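PDB 3U64: protein TP_0956 from Treponema pallidum subsp. pallidum, which probably serves as the protein-binding, tetratricopeptide-repeat-like T component of a lipoprotein-linked TRAP transporter, taking part in periplasmic ligand uptake. Local coordinates for residues A[203-206]-A[207-211]; A[211-214]-A[215-218]; A[223-226]-A[227-231]; A[243-247]-A[248-252]. One frame throughout, in Å; residues are numbered along the deposited sequence.

Contact 1. Residues A[203-206]-A[207-211]; sequences NVLT and KFYAA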
loop_
_atom_site.group_PDB
_atom_site.type_symbol
_atom_site.label_atom_id
_atom_site.label_comp_id
_atom_site.label_asym_id
_atom_site.label_seq_id
_atom_site.Cartn_x
_atom_site.Cartn_y
_atom_site.Cartn_z
ATOM N N ASN A 203 19.124 -12.510 23.056
ATOM C CA ASN A 203 19.397 -12.486 21.629
ATOM C C ASN A 203 19.900 -11.105 21.179
ATOM O O ASN A 203 20.938 -10.990 20.524
ATOM C CB ASN A 203 18.150 -12.926 20.842
ATOM C CG ASN A 203 18.406 -13.009 19.348
ATOM O OD1 ASN A 203 17.756 -12.331 18.548
ATOM N ND2 ASN A 203 19.379 -13.816 18.970
ATOM N N VAL A 204 19.172 -10.053 21.540
ATOM C CA VAL A 204 19.604 -8.703 21.191
ATOM C C VAL A 204 20.943 -8.365 21.860
ATOM O O VAL A 204 21.797 -7.741 21.247
ATOM C CB VAL A 204 18.541 -7.651 21.527
ATOM C CG1 VAL A 204 19.054 -6.266 21.208
ATOM C CG2 VAL A 204 17.265 -7.935 20.753
ATOM N N LEU A 205 21.144 -8.812 23.099
ATOM C CA LEU A 205 22.403 -8.531 23.796
ATOM C C LEU A 205 23.579 -9.244 23.132
ATOM O O LEU A 205 24.687 -8.691 23.031
ATOM C CB LEU A 205 22.321 -8.886 25.293
ATOM C CG LEU A 205 21.502 -7.901 26.122
ATOM C CD1 LEU A 205 21.296 -8.389 27.562
ATOM C CD2 LEU A 205 22.187 -6.540 26.086
ATOM N N THR A 206 23.350 -10.477 22.693
ATOM C CA THR A 206 24.413 -11.231 22.021
ATOM C C THR A 206 24.879 -10.427 20.818
ATOM O O THR A 206 26.067 -10.179 20.641
ATOM C CB THR A 206 23.933 -12.608 21.546
ATOM O OG1 THR A 206 23.461 -13.356 22.675
ATOM C CG2 THR A 206 25.094 -13.387 20.873
ATOM N N LYS A 207 23.920 -9.986 20.017
ATOM C CA LYS A 207 24.223 -9.215 18.827
ATOM C C LYS A 207 24.922 -7.909 19.168
ATOM O O LYS A 207 25.899 -7.553 18.525
ATOM C CB LYS A 207 22.967 -8.990 17.993
ATOM C CG LYS A 207 22.415 -10.291 17.446
ATOM C CD LYS A 207 21.351 -10.099 16.352
ATOM C CE LYS A 207 20.007 -9.754 16.945
ATOM N NZ LYS A 207 18.970 -9.635 15.873
ATOM N N PHE A 208 24.461 -7.211 20.203
ATOM C CA PHE A 208 25.124 -5.972 20.564
ATOM C C PHE A 208 26.574 -6.216 20.965
ATOM O O PHE A 208 27.486 -5.579 20.427
ATOM C CB PHE A 208 24.402 -5.215 21.695
ATOM C CG PHE A 208 25.219 -4.057 22.258
ATOM C CD1 PHE A 208 25.198 -2.793 21.646
ATOM C CD2 PHE A 208 26.039 -4.247 23.365
ATOM C CE1 PHE A 208 25.974 -1.725 22.148
ATOM C CE2 PHE A 208 26.810 -3.190 23.881
ATOM C CZ PHE A 208 26.778 -1.929 23.269
ATOM N N TYR A 209 26.793 -7.127 21.912
ATOM C CA TYR A 209 28.144 -7.345 22.457
ATOM C C TYR A 209 29.102 -7.783 21.384
ATOM O O TYR A 209 30.245 -7.365 21.381
ATOM C CB TYR A 209 28.138 -8.379 23.578
ATOM C CG TYR A 209 27.477 -7.868 24.817
ATOM C CD1 TYR A 209 27.712 -6.573 25.263
ATOM C CD2 TYR A 209 26.592 -8.664 25.529
ATOM C CE1 TYR A 209 27.092 -6.085 26.396
ATOM C CE2 TYR A 209 25.966 -8.190 26.658
ATOM C CZ TYR A 209 26.213 -6.903 27.085
ATOM O OH TYR A 209 25.577 -6.444 28.213
ATOM N N ALA A 210 28.636 -8.630 20.467
ATOM C CA ALA A 210 29.530 -9.194 19.463
ATOM C C ALA A 210 29.936 -8.141 18.442
ATOM O O ALA A 210 31.020 -8.192 17.874
ATOM C CB ALA A 210 28.873 -10.393 18.763
ATOM N N ALA A 211 29.048 -7.182 18.215
ATOM C CA ALA A 211 29.249 -6.216 17.152
ATOM C C ALA A 211 29.779 -4.892 17.671
ATOM O O ALA A 211 30.269 -4.072 16.898
ATOM C CB ALA A 211 27.945 -5.994 16.393
#
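L205 and Y209, one helical turn apart, lie side by side and point the same way. The first torsion is alike in both, -74° for L205 and -70° for Y209: each CG stands beside its own backbone N and opposite its carbonyl carbon, which keeps the two side chains in step. The leucine meets the ring through its stem, L205 CB to Y209 CE2 at 4.0 Å, while its branch CD2 reaches the phenol end, 4.0 Å from Y209 OH. The ring also passes L205 O obliquely, with Y209 CD2 3.1 Å from that oxygen. The same oxygen accepts the Y209 backbone N at 2.9 Å in a nearly straight bond (N-H...O 175°).

On another side of the helix N203 and K207 run at a slant to each other. The lysine chain bends at its third torsion, and its methylene CE comes 3.8 Å from N203 OD1, a van der Waals approach. The amide's ND2 is hydrogen-bonded to T244 OG1, whereas K207 NZ makes a long, weak ion pair with a sulfate ion.

Around this helix, 196-211, V204 and F208 pack on helices 152-166 and 176-192, L205 on 176-192, and Y209 on 220-233. T206 lies between 220-233 and 240-250, the latter also touched by K207 and A210, consistent with the tetratricopeptide-repeat character of the protein.

Contact 2. Residues A[211-214]-A[215-218]; sequences AAPE and SFGG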
loop_
_atom_site.group_PDB
_atom_site.type_symbol
_atom_site.label_atom_id
_atom_site.label_comp_id
_atom_site.label_asym_id
_atom_site.label_seq_id
_atom_site.Cartn_x
_atom_site.Cartn_y
_atom_site.Cartn_z
ATOM N N ALA A 211 29.048 -7.182 18.215
ATOM C CA ALA A 211 29.249 -6.216 17.152
ATOM C C ALA A 211 29.779 -4.892 17.671
ATOM O O ALA A 211 30.269 -4.072 16.898
ATOM C CB ALA A 211 27.945 -5.994 16.393
ATOM N N ALA A 212 29.669 -4.669 18.972
ATOM C CA ALA A 212 30.023 -3.362 19.516
ATOM C C ALA A 212 31.498 -3.239 19.861
ATOM O O ALA A 212 32.089 -4.150 20.443
ATOM C CB ALA A 212 29.155 -3.004 20.723
ATOM N N PRO A 213 32.098 -2.096 19.489
ATOM C CA PRO A 213 33.459 -1.758 19.920
ATOM C C PRO A 213 33.524 -1.843 21.433
ATOM O O PRO A 213 32.541 -1.476 22.091
ATOM C CB PRO A 213 33.617 -0.297 19.473
ATOM C CG PRO A 213 32.684 -0.162 18.298
ATOM C CD PRO A 213 31.497 -1.043 18.645
ATOM N N GLU A 214 34.649 -2.317 21.964
ATOM C CA GLU A 214 34.824 -2.495 23.406
ATOM C C GLU A 214 34.856 -1.158 24.155
ATOM O O GLU A 214 34.794 -1.114 25.389
ATOM C CB GLU A 214 36.073 -3.344 23.700
ATOM C CG GLU A 214 35.908 -4.814 23.296
ATOM C CD GLU A 214 37.186 -5.633 23.412
ATOM O OE1 GLU A 214 38.214 -5.079 23.857
ATOM O OE2 GLU A 214 37.156 -6.834 23.049
ATOM N N SER A 215 34.942 -0.069 23.399
ATOM C CA SER A 215 34.830 1.263 23.970
ATOM C C SER A 215 33.365 1.552 24.274
ATOM O O SER A 215 33.053 2.324 25.188
ATOM C CB SER A 215 35.386 2.309 23.006
ATOM O OG SER A 215 34.785 2.186 21.727
ATOM N N PHE A 216 32.474 0.925 23.501
ATOM C CA PHE A 216 31.031 1.076 23.692
ATOM C C PHE A 216 30.411 -0.070 24.504
ATOM O O PHE A 216 29.185 -0.216 24.538
ATOM C CB PHE A 216 30.311 1.200 22.343
ATOM C CG PHE A 216 30.278 2.600 21.784
ATOM C CD1 PHE A 216 29.210 3.450 22.058
ATOM C CD2 PHE A 216 31.305 3.061 20.968
ATOM C CE1 PHE A 216 29.170 4.742 21.538
ATOM C CE2 PHE A 216 31.272 4.353 20.442
ATOM C CZ PHE A 216 30.204 5.194 20.730
ATOM N N GLY A 217 31.254 -0.884 25.139
ATOM C CA GLY A 217 30.778 -1.938 26.026
ATOM C C GLY A 217 30.734 -3.352 25.462
ATOM O O GLY A 217 30.355 -4.292 26.160
ATOM N N GLY A 218 31.127 -3.507 24.201
ATOM C CA GLY A 218 31.116 -4.806 23.548
ATOM C C GLY A 218 32.108 -5.793 24.136
ATOM O O GLY A 218 32.721 -5.544 25.180
#
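P213 O is gripped by two backbone N-H groups of the following residues, F216 N at 2.8 Å and G218 N at 3.3 Å. Both donors stand well off the carbonyl plane, 54° out for F216 and 46° for G218, and they arrive from opposite faces, so the oxygen is clasped between them. G218 also brings its CA to 3.3 Å from A212 O; the CA-H...O angle of 168° marks this as a directed contact. Because G218 lacks a side chain, its CA can sit close against that carbonyl.

Side chains add a thinner layer. P213 CB lies at the edge of the F216 ring, near its plane, 4.3 Å from CD2, and touches S215 OG at 3.6 Å. The serine's first torsion sets OG between its own N and carbonyl carbon, turning it back toward the proline. E214 rests its CG 3.8 Å from G218 O.

What positions these groups is mainly backbone shape. A212 is the first residue to leave helical angles after helix 196-211, and G217 takes a positive phi that swings the chain back toward P213. Farther out, the F216 ring meets that of F166, the two planes inclined to each other.

P213 to F216 form a type I beta turn in the short connection of an antiparallel helical hairpin, helices 196-211 and 220-233, consistent with a tetratricopeptide-like protein.

Contact 3. Residues A[223-226]-A[227-231]; sequences AHTA and FEHLT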
loop_
_atom_site.group_PDB
_atom_site.type_symbol
_atom_site.label_atom_id
_atom_site.label_comp_id
_atom_site.label_asym_id
_atom_site.label_seq_id
_atom_site.Cartn_x
_atom_site.Cartn_y
_atom_site.Cartn_z
ATOM N N ALA A 223 29.358 -11.579 24.775
ATOM C CA ALA A 223 28.453 -12.057 23.749
ATOM C C ALA A 223 28.154 -13.542 23.915
ATOM O O ALA A 223 27.009 -13.972 23.752
ATOM C CB ALA A 223 28.998 -11.765 22.355
ATOM N N HIS A 224 29.176 -14.321 24.248
ATOM C CA HIS A 224 29.025 -15.770 24.414
ATOM C C HIS A 224 28.159 -16.156 25.606
ATOM O O HIS A 224 27.338 -17.068 25.515
ATOM C CB HIS A 224 30.390 -16.460 24.527
ATOM C CG HIS A 224 31.075 -16.642 23.207
ATOM N ND1 HIS A 224 31.841 -15.656 22.622
ATOM C CD2 HIS A 224 31.088 -17.688 22.348
ATOM C CE1 HIS A 224 32.310 -16.092 21.467
ATOM N NE2 HIS A 224 31.869 -17.323 21.277
ATOM N N THR A 225 28.352 -15.458 26.721
ATOM C CA THR A 225 27.555 -15.692 27.914
ATOM C C THR A 225 26.083 -15.332 27.663
ATOM O O THR A 225 25.172 -16.038 28.111
ATOM C CB THR A 225 28.102 -14.886 29.102
ATOM O OG1 THR A 225 29.419 -15.360 29.430
ATOM C CG2 THR A 225 27.183 -15.025 30.312
ATOM N N ALA A 226 25.850 -14.236 26.947
ATOM C CA ALA A 226 24.485 -13.864 26.599
ATOM C C ALA A 226 23.857 -14.967 25.727
ATOM O O ALA A 226 22.725 -15.396 25.974
ATOM C CB ALA A 226 24.450 -12.501 25.910
ATOM N N PHE A 227 24.614 -15.460 24.748
ATOM C CA PHE A 227 24.149 -16.570 23.925
ATOM C C PHE A 227 23.863 -17.857 24.710
ATOM O O PHE A 227 22.917 -18.580 24.392
ATOM C CB PHE A 227 25.114 -16.893 22.771
ATOM C CG PHE A 227 24.519 -17.856 21.771
ATOM C CD1 PHE A 227 23.678 -17.393 20.775
ATOM C CD2 PHE A 227 24.744 -19.228 21.876
ATOM C CE1 PHE A 227 23.080 -18.276 19.857
ATOM C CE2 PHE A 227 24.160 -20.120 20.969
ATOM C CZ PHE A 227 23.328 -19.646 19.960
ATOM N N GLU A 228 24.696 -18.159 25.705
ATOM C CA GLU A 228 24.449 -19.291 26.584
ATOM C C GLU A 228 23.099 -19.169 27.309
ATOM O O GLU A 228 22.376 -20.154 27.439
ATOM C CB GLU A 228 25.593 -19.455 27.592
ATOM C CG GLU A 228 26.754 -20.301 27.065
ATOM C CD GLU A 228 27.789 -20.628 28.132
ATOM O OE1 GLU A 228 27.759 -20.003 29.220
ATOM O OE2 GLU A 228 28.633 -21.517 27.882
ATOM N N HIS A 229 22.757 -17.969 27.779
ATOM C CA HIS A 229 21.457 -17.777 28.410
ATOM C C HIS A 229 20.330 -17.991 27.393
ATOM O O HIS A 229 19.321 -18.619 27.704
ATOM C CB HIS A 229 21.343 -16.391 29.045
ATOM C CG HIS A 229 22.043 -16.267 30.361
ATOM N ND1 HIS A 229 21.422 -16.534 31.564
ATOM C CD2 HIS A 229 23.306 -15.887 30.668
ATOM C CE1 HIS A 229 22.271 -16.329 32.550
ATOM N NE2 HIS A 229 23.423 -15.934 32.034
ATOM N N LEU A 230 20.518 -17.475 26.179
ATOM C CA LEU A 230 19.519 -17.620 25.117
ATOM C C LEU A 230 19.157 -19.091 24.869
ATOM O O LEU A 230 17.977 -19.448 24.774
ATOM C CB LEU A 230 20.000 -16.959 23.820
ATOM C CG LEU A 230 19.157 -17.123 22.550
ATOM C CD1 LEU A 230 17.725 -16.578 22.709
ATOM C CD2 LEU A 230 19.854 -16.440 21.381
ATOM N N THR A 231 20.171 -19.945 24.783
ATOM C CA THR A 231 19.943 -21.370 24.503
ATOM C C THR A 231 19.116 -22.072 25.587
ATOM O O THR A 231 18.488 -23.096 25.328
ATOM C CB THR A 231 21.262 -22.134 24.340
ATOM O OG1 THR A 231 22.063 -21.946 25.514
ATOM C CG2 THR A 231 22.021 -21.642 23.121
#
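A226 and L230 form the close-packed side of this helical turn: L230 N donates to A226 O at 3.0 Å with the donor in the carbonyl plane, and L230 CB lies 3.8 Å from the same oxygen. A223 O takes F227 N, also at 3.0 Å. The small A223 and A226 lie where helix 196-211 packs, against Y209, A210 and T206, and L230 reaches N203. The F227 ring, its CG anti to the backbone N (chi1 -169°), is carried off to meet Y245 and L249 of helix 240-250.

T225 and H229 belong to a looser, more solvent-facing side. Their side chains run alongside each other in the same direction, and T225 CG2 approaches the imidazole in its plane, at the edge, 4.0 Å from H229 CD2. That ring carbon lies closer, 3.2 Å, to T225 O, which also accepts H229 N. Beyond these segments the imidazole stacks on W202. E228 lays its CG 3.6 Å from H224 O.

Chemically, several polar side-chain ends turn back on the helix itself. H224 ND1 is hydrogen-bonded to M220 O, T231 OG1 donates to E228 O at 2.6 Å, and T225 OG1 bonds weakly to E221 O. Across the two segments the side chains meet through carbon alone, so the regular backbone bonds carry the polar pairing, and the larger apolar groups, F227 and L230, are spent on packing against other helices.

Contact 4. Residues A[243-247]-A[248-252]; sequences ITYAD and ALCIP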
loop_
_atom_site.group_PDB
_atom_site.type_symbol
_atom_site.label_atom_id
_atom_site.label_comp_id
_atom_site.label_asym_id
_atom_site.label_seq_id
_atom_site.Cartn_x
_atom_site.Cartn_y
_atom_site.Cartn_z
ATOM N N ILE A 243 20.716 -18.273 13.552
ATOM C CA ILE A 243 21.266 -17.186 12.738
ATOM C C ILE A 243 22.183 -16.278 13.565
ATOM O O ILE A 243 23.271 -15.904 13.129
ATOM C CB ILE A 243 20.145 -16.352 12.100
ATOM C CG1 ILE A 243 19.408 -17.219 11.069
ATOM C CG2 ILE A 243 20.724 -15.043 11.488
ATOM C CD1 ILE A 243 18.161 -16.595 10.506
ATOM N N THR A 244 21.749 -15.943 14.774
ATOM C CA THR A 244 22.588 -15.164 15.672
ATOM C C THR A 244 23.935 -15.857 15.929
ATOM O O THR A 244 24.993 -15.222 15.862
ATOM C CB THR A 244 21.858 -14.867 16.983
ATOM O OG1 THR A 244 20.751 -13.985 16.715
ATOM C CG2 THR A 244 22.821 -14.235 18.008
ATOM N N TYR A 245 23.901 -17.162 16.189
ATOM C CA TYR A 245 25.134 -17.921 16.382
ATOM C C TYR A 245 26.062 -17.793 15.173
ATOM O O TYR A 245 27.254 -17.502 15.316
ATOM C CB TYR A 245 24.830 -19.393 16.651
ATOM C CG TYR A 245 26.055 -20.193 17.023
ATOM C CD1 TYR A 245 26.651 -20.040 18.272
ATOM C CD2 TYR A 245 26.626 -21.097 16.128
ATOM C CE1 TYR A 245 27.784 -20.763 18.623
ATOM C CE2 TYR A 245 27.762 -21.828 16.468
ATOM C CZ TYR A 245 28.335 -21.655 17.723
ATOM O OH TYR A 245 29.457 -22.366 18.088
ATOM N N ALA A 246 25.503 -17.974 13.982
ATOM C CA ALA A 246 26.293 -17.932 12.746
ATOM C C ALA A 246 26.855 -16.539 12.461
ATOM O O ALA A 246 28.033 -16.372 12.165
ATOM C CB ALA A 246 25.449 -18.410 11.559
ATOM N N ASP A 247 25.987 -15.546 12.574
ATOM C CA ASP A 247 26.266 -14.192 12.134
ATOM C C ASP A 247 27.078 -13.375 13.141
ATOM O O ASP A 247 28.069 -12.734 12.785
ATOM C CB ASP A 247 24.933 -13.503 11.850
ATOM C CG ASP A 247 25.093 -12.183 11.140
ATOM O OD1 ASP A 247 26.108 -12.006 10.441
ATOM O OD2 ASP A 247 24.188 -11.328 11.266
ATOM N N ALA A 248 26.656 -13.395 14.399
ATOM C CA ALA A 248 27.315 -12.606 15.439
ATOM C C ALA A 248 28.590 -13.262 15.976
ATOM O O ALA A 248 29.552 -12.572 16.316
ATOM C CB ALA A 248 26.345 -12.319 16.582
ATOM N N LEU A 249 28.593 -14.591 16.045
ATOM C CA LEU A 249 29.677 -15.319 16.696
ATOM C C LEU A 249 30.604 -16.051 15.728
ATOM O O LEU A 249 31.821 -16.008 15.886
ATOM C CB LEU A 249 29.128 -16.316 17.711
ATOM C CG LEU A 249 28.252 -15.790 18.855
ATOM C CD1 LEU A 249 27.968 -16.897 19.851
ATOM C CD2 LEU A 249 28.908 -14.613 19.560
ATOM N N CYS A 250 30.039 -16.744 14.745
ATOM C CA CYS A 250 30.870 -17.530 13.837
ATOM C C CYS A 250 31.676 -16.656 12.898
ATOM O O CYS A 250 32.850 -16.918 12.660
ATOM C CB CYS A 250 30.045 -18.556 13.065
ATOM S SG CYS A 250 29.497 -19.910 14.134
ATOM N N ILE A 251 31.062 -15.594 12.391
ATOM C CA ILE A 251 31.761 -14.746 11.432
ATOM C C ILE A 251 33.011 -14.054 12.000
ATOM O O ILE A 251 34.087 -14.149 11.410
ATOM C CB ILE A 251 30.832 -13.713 10.817
ATOM C CG1 ILE A 251 29.790 -14.405 9.939
ATOM C CG2 ILE A 251 31.650 -12.707 10.002
ATOM C CD1 ILE A 251 28.891 -13.432 9.208
ATOM N N PRO A 252 32.875 -13.347 13.139
ATOM C CA PRO A 252 34.060 -12.672 13.687
ATOM C C PRO A 252 35.171 -13.658 14.064
ATOM O O PRO A 252 36.347 -13.305 13.996
ATOM C CB PRO A 252 33.521 -11.973 14.941
ATOM C CG PRO A 252 32.028 -11.904 14.738
ATOM C CD PRO A 252 31.681 -13.131 13.974
#
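A pi-type widening occupies residues 245-250 of helix 240-250, and Y245 and C250, five residues apart, are brought together by it. Y245 O accepts two backbone donors: C250 N at 2.9 Å, nearly in line with the carbonyl bond, and L249 N at 3.3 Å, which stands 49° out of the carbonyl plane. The five-residue bond beside the four-residue one is the evidence for the wider turn. One step on, I251 N reaches A246 O only weakly, at 3.1 Å.

Around the Y245 ring, L249 and C250 both come in obliquely and to the same side of the ring plane, L249 near CD1 and CE1, C250 near CD2 and CE2. The sulfur of C250 lies 4.1 Å from the ring centroid and 37° off its normal, a cysteine sulfur-aromatic contact, with CE2 its nearest ring atom. L249 crosses the tyrosine at about a right angle, its CD1 being 3.8 Å from Y245 CD1. The ring is swung to this position by a first torsion of -173°, which sets CG beside the carbonyl carbon.

D247 and I251 run side by side, and the methyl I251 CD1 comes 3.4 Å from D247 OD1. The other carboxylate oxygen, OD2, makes a long, weak ion pair with R287.

Among the surrounding helices, T244 and A248 face helix 196-211. L249 packs on helix 220-233, A246 and C250 on helix 256-268, and I243 on helix 278-293.

Overall arrangement
From the N terminus the contacts come in series, each local to its own stretch, and none nests in or crosses another. Contact 1 lies on helix 196-211 and hands over at A211 to contact 2, which closes the tight loop before helix 220-233; F208 CZ packs 3.2 Å from F216 O where they meet. Contact 3 follows on helix 220-233, and contact 4 on helix 240-250. Contacts 1, 3 and 4 touch pairwise, with centres 9 to 12 Å apart, tying three helices together. A223 CB meets L249 CD2 at 4.0 Å between contacts 3 and 4. Contact 2 touches contact 1 but not contacts 3 and 4, about 6 Å away at the nearest atoms.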